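PDB 4JZ5: Gp26 from Listeria phage P40, which probably hydrolyses the peptidoglycan of the Listeria cell wall, as a phage endolysin whose catalytic domain belongs to glycosyl hydrolase family 25. Local coordinates for residues 26-31 / 205-210; 81-86 / 120-125; 168-173 / 191-196. All blocks are in the same frame, centred on the assembly; numbering follows the deposited sequence. Where two conformers were deposited one is given.

Contact 1 (26-31 / 205-210); sequences LDISKW and SPVDMN
The carboxylate of D27 meets D208 and N210, two residues of the antiparallel neighbour. CB leaves strand 26-28 on the sheet face it shares with D208. With chi1 at 60°, CG sits between the backbone N and the carbonyl carbon, which swings it over to within 3.4 Å of D208 CB. OD2 comes within 2.5 Å of D208 OD2, the two carboxylate planes turned 50° apart. OD1 accepts from N210 ND2 at 3.0 Å through its anti lone pair; the N-H points at it almost straight (174°), and OD1 lies in the plane of the amide. Q193 gives OD1 a second donor, while V25 and W170 engage the two ends of the N210 amide, so its flip is fixed. On the other face L26 and M209 run side by side, CD2 of the leucine 3.9 Å from CG of the methionine. The strands splay: CA atoms are 4.9 Å apart at L26-M209 but 6.9 Å at I28-V207, the bond from D27 N to D208 O is weak (3.4 Å), and a water bridges the strands there, giving to D27 O at 2.7 Å and accepting from D208 N. This is the antiparallel pairing of the first and last strands in the curled, barrel-like sheet of family 25 hydrolases, with acidic side chains collected on one face, consistent with the substrate cleft of this family.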
loop_
_atom_site.group_PDB
_atom_site.type_symbol
_atom_site.label_atom_id
_atom_site.label_comp_id
_atom_site.label_asym_id
_atom_site.label_seq_id
_atom_site.Cartn_x
_atom_site.Cartn_y
_atom_site.Cartn_z
ATOM N N LEU A 26 8.827 -1.995 2.323
ATOM C CA LEU A 26 8.153 -1.527 3.530
ATOM C C LEU A 26 6.857 -0.832 3.193
ATOM O O LEU A 26 6.702 -0.302 2.097
ATOM C CB LEU A 26 9.027 -0.525 4.283
ATOM C CG LEU A 26 10.402 -0.994 4.723
ATOM C CD1 LEU A 26 11.097 0.105 5.503
ATOM C CD2 LEU A 26 10.304 -2.283 5.518
ATOM N N ASP A 27 5.939 -0.794 4.147
ATOM C CA ASP A 27 4.864 0.182 4.090
ATOM C C ASP A 27 4.834 0.933 5.408
ATOM O O ASP A 27 5.052 0.346 6.470
ATOM C CB ASP A 27 3.509 -0.445 3.710
ATOM C CG ASP A 27 3.043 -1.496 4.671
ATOM O OD1 ASP A 27 3.354 -2.676 4.462
ATOM O OD2 ASP A 27 2.307 -1.118 5.613
ATOM N N ILE A 28 4.624 2.245 5.324
ATOM C CA ILE A 28 4.688 3.146 6.464
ATOM C C ILE A 28 3.534 4.139 6.412
ATOM O O ILE A 28 2.880 4.341 5.379
ATOM C CB ILE A 28 6.049 3.884 6.549
ATOM C CG1 ILE A 28 6.275 4.752 5.309
ATOM C CG2 ILE A 28 7.172 2.891 6.735
ATOM C CD1 ILE A 28 7.540 5.604 5.374
ATOM N N SER A 29 3.311 4.771 7.557
ATOM C CA SER A 29 2.221 5.703 7.742
ATOM C C SER A 29 2.587 6.649 8.875
ATOM O O SER A 29 3.741 6.742 9.284
ATOM C CB SER A 29 0.935 4.957 8.100
ATOM O OG SER A 29 1.027 4.422 9.408
ATOM N N LYS A 30 1.587 7.325 9.413
ATOM C CA LYS A 30 1.811 8.179 10.575
ATOM C C LYS A 30 2.328 7.392 11.777
ATOM O O LYS A 30 2.875 7.987 12.709
ATOM C CB LYS A 30 0.526 8.926 10.952
ATOM C CG LYS A 30 -0.563 8.054 11.500
ATOM C CD LYS A 30 -0.534 8.036 13.009
ATOM C CE LYS A 30 -1.904 8.341 13.572
ATOM N NZ LYS A 30 -1.857 8.574 15.041
ATOM N N TRP A 31 2.158 6.074 11.774
ATOM C CA TRP A 31 2.643 5.251 12.876
ATOM C C TRP A 31 4.163 5.095 12.882
ATOM O O TRP A 31 4.730 4.563 13.838
ATOM C CB TRP A 31 1.952 3.890 12.834
ATOM C CG TRP A 31 0.491 4.005 13.100
ATOM C CD1 TRP A 31 -0.522 3.802 12.220
ATOM C CD2 TRP A 31 -0.119 4.375 14.337
ATOM N NE1 TRP A 31 -1.736 4.014 12.831
ATOM C CE2 TRP A 31 -1.513 4.371 14.133
ATOM C CE3 TRP A 31 0.379 4.712 15.599
ATOM C CZ2 TRP A 31 -2.416 4.687 15.146
ATOM C CZ3 TRP A 31 -0.518 5.026 16.604
ATOM C CH2 TRP A 31 -1.901 5.009 16.371
ATOM N N SER A 205 9.953 2.395 15.491
ATOM C CA SER A 205 8.665 1.752 15.646
ATOM C C SER A 205 8.535 0.429 14.898
ATOM O O SER A 205 9.202 0.214 13.888
ATOM C CB SER A 205 7.605 2.701 15.096
ATOM O OG SER A 205 8.051 4.042 15.170
ATOM N N PRO A 206 7.631 -0.450 15.357
ATOM C CA PRO A 206 7.382 -1.643 14.548
ATOM C C PRO A 206 6.995 -1.210 13.144
ATOM O O PRO A 206 6.328 -0.181 12.982
ATOM C CB PRO A 206 6.211 -2.316 15.257
ATOM C CG PRO A 206 6.198 -1.723 16.647
ATOM C CD PRO A 206 6.747 -0.358 16.530
ATOM N N VAL A 207 7.436 -1.956 12.149
ATOM C CA VAL A 207 7.113 -1.613 10.790
ATOM C C VAL A 207 6.655 -2.854 10.042
ATOM O O VAL A 207 7.140 -3.964 10.227
ATOM C CB VAL A 207 8.296 -0.906 10.090
ATOM C CG1 VAL A 207 9.478 -1.823 9.936
ATOM C CG2 VAL A 207 7.858 -0.314 8.748
ATOM N N ASP A 208 5.689 -2.634 9.157
ATOM C CA ASP A 208 5.224 -3.662 8.236
ATOM C C ASP A 208 6.290 -3.978 7.206
ATOM O O ASP A 208 6.821 -3.066 6.534
ATOM C CB ASP A 208 3.999 -3.180 7.454
ATOM C CG ASP A 208 2.752 -3.011 8.292
ATOM O OD1 ASP A 208 2.647 -3.519 9.422
ATOM O OD2 ASP A 208 1.803 -2.346 7.770
ATOM N N MET A 209 6.579 -5.264 7.040
ATOM C CA MET A 209 7.560 -5.725 6.065
ATOM C C MET A 209 6.909 -6.644 5.064
ATOM O O MET A 209 5.997 -7.408 5.388
ATOM C CB MET A 209 8.714 -6.421 6.758
ATOM C CG MET A 209 9.496 -5.454 7.619
ATOM S SD MET A 209 10.920 -6.201 8.417
ATOM C CE MET A 209 12.136 -6.309 7.127
ATOM N N ASN A 210 7.400 -6.548 3.833
ATOM C CA ASN A 210 6.823 -7.220 2.686
ATOM C C ASN A 210 7.936 -7.803 1.829
ATOM O O ASN A 210 9.059 -7.296 1.817
ATOM C CB ASN A 210 6.006 -6.259 1.794
ATOM C CG ASN A 210 4.976 -5.448 2.552
ATOM O OD1 ASN A 210 3.818 -5.812 2.614
ATOM N ND2 ASN A 210 5.398 -4.322 3.103
HETATM O O HOH W 1 4.200 -0.185 8.986
HETATM O O HOH W 2 4.634 1.538 14.370
#

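Contact 2 (81-86 / 120-125); sequences YALFEG and EVKLKS
Y81 and E120 join at the start of two nearly parallel loops: the phenol OH donates at 2.6 Å to the anti lone pair of E120 OE2, which sits at the ring edge, near its plane, while the carboxylate is turned 87° to the ring. L83 CD2 packs 3.7 Å from E120 CD. F84 and L123 form the other close-fitting end. The leucine lies alongside the phenylalanine, L123 CD2 at the ring edge 3.8 Å from F84 CD1, and Y118 and residues of helices 87-106 and 128-143 pack against the pair. Both loops lead from strands of the barrel sheet into helices, as beta-alpha connections do, and the second follows D117 and E119, whose spacing matches the Asp-X-Glu motif of family 25. Between the ends few direct bonds form, though K122 CB lies 3.4 Å from L83 O, and waters do the bridging: two join backbone atoms (A82 O to E120 O, F84 O to K122 N) and one runs from L83 O to K122 NZ. K124 N donates to E85 O at 2.9 Å, yet on the solvent side their side chains merely run alongside, E85 OE2 and K124 NZ 4.2 Å apart, too far for a salt bridge.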
loop_
_atom_site.group_PDB
_atom_site.type_symbol
_atom_site.label_atom_id
_atom_site.label_comp_id
_atom_site.label_asym_id
_atom_site.label_seq_id
_atom_site.Cartn_x
_atom_site.Cartn_y
_atom_site.Cartn_z
ATOM N N TYR A 81 -6.488 3.876 2.923
ATOM C CA TYR A 81 -7.236 3.040 3.849
ATOM C C TYR A 81 -8.723 3.326 3.672
ATOM O O TYR A 81 -9.220 4.405 4.022
ATOM C CB TYR A 81 -6.802 3.289 5.305
ATOM C CG TYR A 81 -7.428 2.284 6.240
ATOM C CD1 TYR A 81 -8.714 2.466 6.728
ATOM C CD2 TYR A 81 -6.766 1.114 6.571
ATOM C CE1 TYR A 81 -9.300 1.534 7.559
ATOM C CE2 TYR A 81 -7.351 0.174 7.415
ATOM C CZ TYR A 81 -8.622 0.385 7.877
ATOM O OH TYR A 81 -9.209 -0.550 8.703
ATOM N N ALA A 82 -9.429 2.365 3.095
ATOM C CA ALA A 82 -10.818 2.561 2.700
ATOM C C ALA A 82 -11.811 2.530 3.853
ATOM O O ALA A 82 -11.734 1.657 4.719
ATOM C CB ALA A 82 -11.208 1.497 1.709
ATOM N N LEU A 83 -12.763 3.454 3.802
ATOM C CA LEU A 83 -13.861 3.542 4.760
ATOM C C LEU A 83 -15.175 3.873 4.046
ATOM O O LEU A 83 -16.106 4.391 4.651
ATOM C CB LEU A 83 -13.560 4.621 5.796
ATOM C CG LEU A 83 -12.387 4.278 6.716
ATOM C CD1 LEU A 83 -11.946 5.486 7.527
ATOM C CD2 LEU A 83 -12.730 3.121 7.632
ATOM N N PHE A 84 -15.280 3.554 2.758
ATOM C CA PHE A 84 -16.361 4.132 1.972
ATOM C C PHE A 84 -17.733 3.514 2.223
ATOM O O PHE A 84 -17.873 2.323 2.505
ATOM C CB PHE A 84 -16.028 4.211 0.468
ATOM C CG PHE A 84 -15.406 2.972 -0.136
ATOM C CD1 PHE A 84 -16.136 1.807 -0.316
ATOM C CD2 PHE A 84 -14.109 3.002 -0.598
ATOM C CE1 PHE A 84 -15.561 0.696 -0.921
ATOM C CE2 PHE A 84 -13.543 1.898 -1.226
ATOM C CZ PHE A 84 -14.264 0.747 -1.383
ATOM N N GLU A 85 -18.746 4.359 2.107
ATOM C CA GLU A 85 -20.124 3.976 2.388
ATOM C C GLU A 85 -20.854 3.376 1.188
ATOM O O GLU A 85 -21.960 2.862 1.346
ATOM C CB GLU A 85 -20.907 5.195 2.902
ATOM C CG GLU A 85 -20.410 5.693 4.262
ATOM C CD GLU A 85 -21.254 6.786 4.877
ATOM O OE1 GLU A 85 -22.227 7.243 4.233
ATOM O OE2 GLU A 85 -20.964 7.167 6.047
ATOM N N GLY A 86 -20.246 3.445 0.004
ATOM C CA GLY A 86 -20.925 3.111 -1.230
ATOM C C GLY A 86 -21.300 4.370 -1.982
ATOM O O GLY A 86 -21.085 5.480 -1.508
ATOM N N GLU A 120 -11.913 -3.520 6.113
ATOM C CA GLU A 120 -13.122 -3.458 6.928
ATOM C C GLU A 120 -14.223 -2.953 6.017
ATOM O O GLU A 120 -13.949 -2.430 4.940
ATOM C CB GLU A 120 -12.945 -2.556 8.155
ATOM C CG GLU A 120 -12.730 -1.076 7.861
ATOM C CD GLU A 120 -12.681 -0.251 9.139
ATOM O OE1 GLU A 120 -13.761 0.053 9.694
ATOM O OE2 GLU A 120 -11.560 0.078 9.608
ATOM N N VAL A 121 -15.467 -3.132 6.438
ATOM C CA VAL A 121 -16.608 -2.786 5.603
ATOM C C VAL A 121 -17.458 -1.714 6.262
ATOM O O VAL A 121 -17.913 -1.886 7.390
ATOM C CB VAL A 121 -17.480 -4.014 5.308
ATOM C CG1 VAL A 121 -18.632 -3.628 4.396
ATOM C CG2 VAL A 121 -16.639 -5.128 4.685
ATOM N N LYS A 122 -17.628 -0.592 5.574
ATOM C CA LYS A 122 -18.450 0.514 6.055
ATOM C C LYS A 122 -19.619 0.760 5.099
ATOM O O LYS A 122 -20.347 1.749 5.227
ATOM C CB LYS A 122 -17.627 1.799 6.204
ATOM C CG LYS A 122 -16.434 1.681 7.161
ATOM C CD LYS A 122 -16.832 1.315 8.596
ATOM C CE LYS A 122 -17.522 2.454 9.344
ATOM N NZ LYS A 122 -16.629 3.614 9.583
ATOM N N LEU A 123 -19.809 -0.130 4.133
ATOM C CA LEU A 123 -20.862 0.054 3.141
ATOM C C LEU A 123 -22.222 0.139 3.808
ATOM O O LEU A 123 -22.558 -0.702 4.641
ATOM C CB LEU A 123 -20.889 -1.119 2.160
ATOM C CG LEU A 123 -19.661 -1.323 1.285
ATOM C CD1 LEU A 123 -19.846 -2.570 0.422
ATOM C CD2 LEU A 123 -19.395 -0.103 0.421
ATOM N N LYS A 124 -23.027 1.128 3.431
ATOM C CA LYS A 124 -24.400 1.203 3.925
ATOM C C LYS A 124 -25.258 0.113 3.281
ATOM O O LYS A 124 -26.239 -0.358 3.855
ATOM C CB LYS A 124 -25.018 2.578 3.663
ATOM C CG LYS A 124 -24.327 3.738 4.365
ATOM C CD LYS A 124 -24.406 3.636 5.870
ATOM C CE LYS A 124 -23.852 4.889 6.538
ATOM N NZ LYS A 124 -23.708 4.695 8.001
ATOM N N SER A 125 -24.878 -0.262 2.072
ATOM C CA SER A 125 -25.454 -1.389 1.364
ATOM C C SER A 125 -24.504 -1.666 0.220
ATOM O O SER A 125 -23.587 -0.877 -0.030
ATOM C CB SER A 125 -26.847 -1.048 0.837
ATOM O OG SER A 125 -26.783 0.005 -0.103
HETATM O O HOH W 3 -14.145 0.244 4.497
HETATM O O HOH W 4 -17.014 5.168 7.181
HETATM O O HOH W 5 -16.411 0.085 3.061
#

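Contact 3 (168-173 / 191-196); sequences LRWVAR and LWQYTS
W170 and L191 both hold CG trans to the backbone N (chi1 -175° and -176°), which keeps the leucine alongside the indole once the parallel pairing has set both on one face of the sheet. The indole turns a face to the leucine: L191 CD2 stands 3.5 Å from the centroid of the five-membered ring and only 9° off its normal, a CH-pi contact. L168 crosses the leucine from another side, its CD2 3.8 Å from L191 CB. Q193 extends on this same face, with its CB 3.9 Å from W170 NE1 and its amide plane steeply inclined to the indole. Its OE1 rests 3.5 Å from A172 CB and accepts from the hydroxyls of Y174 and Y150, while Q193 NE2 and W170 NE1 have D27 OD1 and N210 OD1 as outside partners. These buried polar groups are thus satisfied across the sheet face, and the glutamine amide is held in one orientation.

The backbones are joined by the alternating bonds of parallel strands, among them V171 N to L191 O at 2.9 Å and Q193 N to V171 O at 2.9 Å. On the reverse face W192 uses its edge: NE1 donates to R173 O at 3.0 Å, lying in the carbonyl plane on a lone pair, with the oxygen close to the plane of the ring. Y194 CB packs over one face of that indole, and the R173 guanidinium reaches away to a salt bridge with D153. Parallel neighbours of this kind build the wall of the beta/alpha barrel of family 25, and the polar side chains on the W170 and Q193 face meet the acidic cluster around D27, consistent with a place at the family's substrate cleft.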
loop_
_atom_site.group_PDB
_atom_site.type_symbol
_atom_site.label_atom_id
_atom_site.label_comp_id
_atom_site.label_asym_id
_atom_site.label_seq_id
_atom_site.Cartn_x
_atom_site.Cartn_y
_atom_site.Cartn_z
ATOM N N LEU A 168 -2.173 -5.409 -8.921
ATOM C CA LEU A 168 -1.219 -6.076 -8.042
ATOM C C LEU A 168 -1.876 -6.609 -6.772
ATOM O O LEU A 168 -2.508 -5.864 -6.037
ATOM C CB LEU A 168 -0.083 -5.120 -7.681
ATOM C CG LEU A 168 1.212 -5.796 -7.225
ATOM C CD1 LEU A 168 2.431 -4.977 -7.661
ATOM C CD2 LEU A 168 1.234 -5.997 -5.721
ATOM N N ARG A 169 -1.719 -7.909 -6.541
ATOM C CA ARG A 169 -2.259 -8.561 -5.349
ATOM C C ARG A 169 -1.310 -8.428 -4.162
ATOM O O ARG A 169 -0.246 -9.052 -4.137
ATOM C CB ARG A 169 -2.485 -10.043 -5.620
ATOM C CG ARG A 169 -3.463 -10.357 -6.740
ATOM C CD ARG A 169 -3.381 -11.817 -7.176
ATOM N NE ARG A 169 -3.731 -12.773 -6.123
ATOM C CZ ARG A 169 -4.954 -13.235 -5.886
ATOM N NH1 ARG A 169 -5.989 -12.862 -6.622
ATOM N NH2 ARG A 169 -5.132 -14.099 -4.896
ATOM N N TRP A 170 -1.711 -7.616 -3.192
ATOM C CA TRP A 170 -0.924 -7.350 -1.999
ATOM C C TRP A 170 -1.665 -8.012 -0.837
ATOM O O TRP A 170 -2.735 -7.558 -0.421
ATOM C CB TRP A 170 -0.778 -5.841 -1.834
ATOM C CG TRP A 170 0.106 -5.402 -0.716
ATOM C CD1 TRP A 170 0.918 -6.175 0.067
ATOM C CD2 TRP A 170 0.261 -4.063 -0.257
ATOM N NE1 TRP A 170 1.569 -5.389 0.974
ATOM C CE2 TRP A 170 1.181 -4.087 0.804
ATOM C CE3 TRP A 170 -0.299 -2.837 -0.634
ATOM C CZ2 TRP A 170 1.544 -2.941 1.495
ATOM C CZ3 TRP A 170 0.071 -1.701 0.045
ATOM C CH2 TRP A 170 0.973 -1.759 1.108
ATOM N N VAL A 171 -1.122 -9.126 -0.359
ATOM C CA VAL A 171 -1.824 -9.983 0.588
ATOM C C VAL A 171 -1.045 -10.099 1.890
ATOM O O VAL A 171 0.156 -10.372 1.879
ATOM C CB VAL A 171 -2.051 -11.390 0.006
ATOM C CG1 VAL A 171 -2.919 -12.218 0.942
ATOM C CG2 VAL A 171 -2.696 -11.308 -1.378
ATOM N N ALA A 172 -1.739 -9.887 3.006
ATOM C CA ALA A 172 -1.126 -9.997 4.323
ATOM C C ALA A 172 -1.372 -11.351 4.960
ATOM O O ALA A 172 -2.494 -11.867 4.954
ATOM C CB ALA A 172 -1.638 -8.902 5.231
ATOM N N ARG A 173 -0.311 -11.898 5.539
ATOM C CA ARG A 173 -0.407 -13.086 6.385
ATOM C C ARG A 173 0.824 -13.102 7.265
ATOM O O ARG A 173 1.939 -13.169 6.749
ATOM C CB ARG A 173 -0.480 -14.367 5.562
ATOM C CG ARG A 173 -0.658 -15.637 6.409
ATOM C CD ARG A 173 -1.980 -15.628 7.165
ATOM N NE ARG A 173 -2.146 -16.812 8.006
ATOM C CZ ARG A 173 -2.598 -17.992 7.584
ATOM N NH1 ARG A 173 -2.949 -18.185 6.322
ATOM N NH2 ARG A 173 -2.697 -19.000 8.440
ATOM N N LEU A 191 2.693 -9.284 -3.819
ATOM C CA LEU A 191 3.443 -8.713 -2.702
ATOM C C LEU A 191 2.857 -9.300 -1.415
ATOM O O LEU A 191 1.647 -9.285 -1.238
ATOM C CB LEU A 191 3.289 -7.196 -2.720
ATOM C CG LEU A 191 4.080 -6.383 -1.690
ATOM C CD1 LEU A 191 5.582 -6.547 -1.858
ATOM C CD2 LEU A 191 3.700 -4.904 -1.785
ATOM N N TRP A 192 3.709 -9.844 -0.541
ATOM C CA TRP A 192 3.287 -10.511 0.694
ATOM C C TRP A 192 3.718 -9.670 1.881
ATOM O O TRP A 192 4.910 -9.446 2.082
ATOM C CB TRP A 192 3.930 -11.891 0.756
ATOM C CG TRP A 192 3.864 -12.643 2.058
ATOM C CD1 TRP A 192 2.929 -12.572 3.045
ATOM C CD2 TRP A 192 4.811 -13.618 2.468
ATOM N NE1 TRP A 192 3.257 -13.450 4.069
ATOM C CE2 TRP A 192 4.409 -14.107 3.728
ATOM C CE3 TRP A 192 5.976 -14.118 1.893
ATOM C CZ2 TRP A 192 5.142 -15.071 4.425
ATOM C CZ3 TRP A 192 6.698 -15.075 2.580
ATOM C CH2 TRP A 192 6.275 -15.543 3.829
ATOM N N GLN A 193 2.740 -9.181 2.630
ATOM C CA GLN A 193 3.013 -8.503 3.900
ATOM C C GLN A 193 3.111 -9.566 4.982
ATOM O O GLN A 193 2.110 -10.164 5.363
ATOM C CB GLN A 193 1.935 -7.493 4.217
ATOM C CG GLN A 193 2.329 -6.516 5.301
ATOM C CD GLN A 193 1.166 -5.637 5.646
ATOM O OE1 GLN A 193 0.163 -6.106 6.180
ATOM N NE2 GLN A 193 1.246 -4.370 5.279
ATOM N N TYR A 194 4.339 -9.831 5.424
ATOM C CA TYR A 194 4.604 -11.010 6.232
ATOM C C TYR A 194 4.709 -10.747 7.731
ATOM O O TYR A 194 4.709 -11.683 8.527
ATOM C CB TYR A 194 5.837 -11.753 5.726
ATOM C CG TYR A 194 7.143 -10.991 5.747
ATOM C CD1 TYR A 194 7.874 -10.864 6.916
ATOM C CD2 TYR A 194 7.669 -10.441 4.583
ATOM C CE1 TYR A 194 9.066 -10.199 6.930
ATOM C CE2 TYR A 194 8.877 -9.781 4.593
ATOM C CZ TYR A 194 9.580 -9.672 5.764
ATOM O OH TYR A 194 10.788 -9.012 5.749
ATOM N N THR A 195 4.791 -9.483 8.128
ATOM C CA THR A 195 4.797 -9.130 9.537
ATOM C C THR A 195 4.380 -7.681 9.709
ATOM O O THR A 195 4.558 -6.868 8.788
ATOM C CB THR A 195 6.205 -9.351 10.168
ATOM O OG1 THR A 195 6.152 -9.189 11.587
ATOM C CG2 THR A 195 7.236 -8.395 9.603
ATOM N N SER A 196 3.838 -7.378 10.885
ATOM C CA SER A 196 3.579 -6.009 11.307
ATOM C C SER A 196 4.593 -5.568 12.362
ATOM O O SER A 196 4.502 -4.446 12.871
ATOM C CB SER A 196 2.168 -5.879 11.877
ATOM O OG SER A 196 2.027 -6.546 13.130
HETATM O O HOH W 6 4.500 -14.419 7.653
#

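How the contacts relate
From the N terminus, the chain first lays down 26-31, whose partner 205-210 arrives only near the end, so contact 1 closes a loop holding nearly the whole domain. Contacts 2 and 3 nest inside that loop, in series: contact 2 closes between 81-86 and 120-125 around helix 87-106 and strand 114-117, and contact 3 closes a short irregular excursion between 168-173 and 191-196. Contacts 1 and 3 touch and share one sheet, so the C-terminal strand 206-211 closes the barrel by joining the first strand, 25-28, to 191-195. Contact 2 ties connecting loops together farther out, about 24 Å from contact 1 and 21 Å from contact 3, centre to centre.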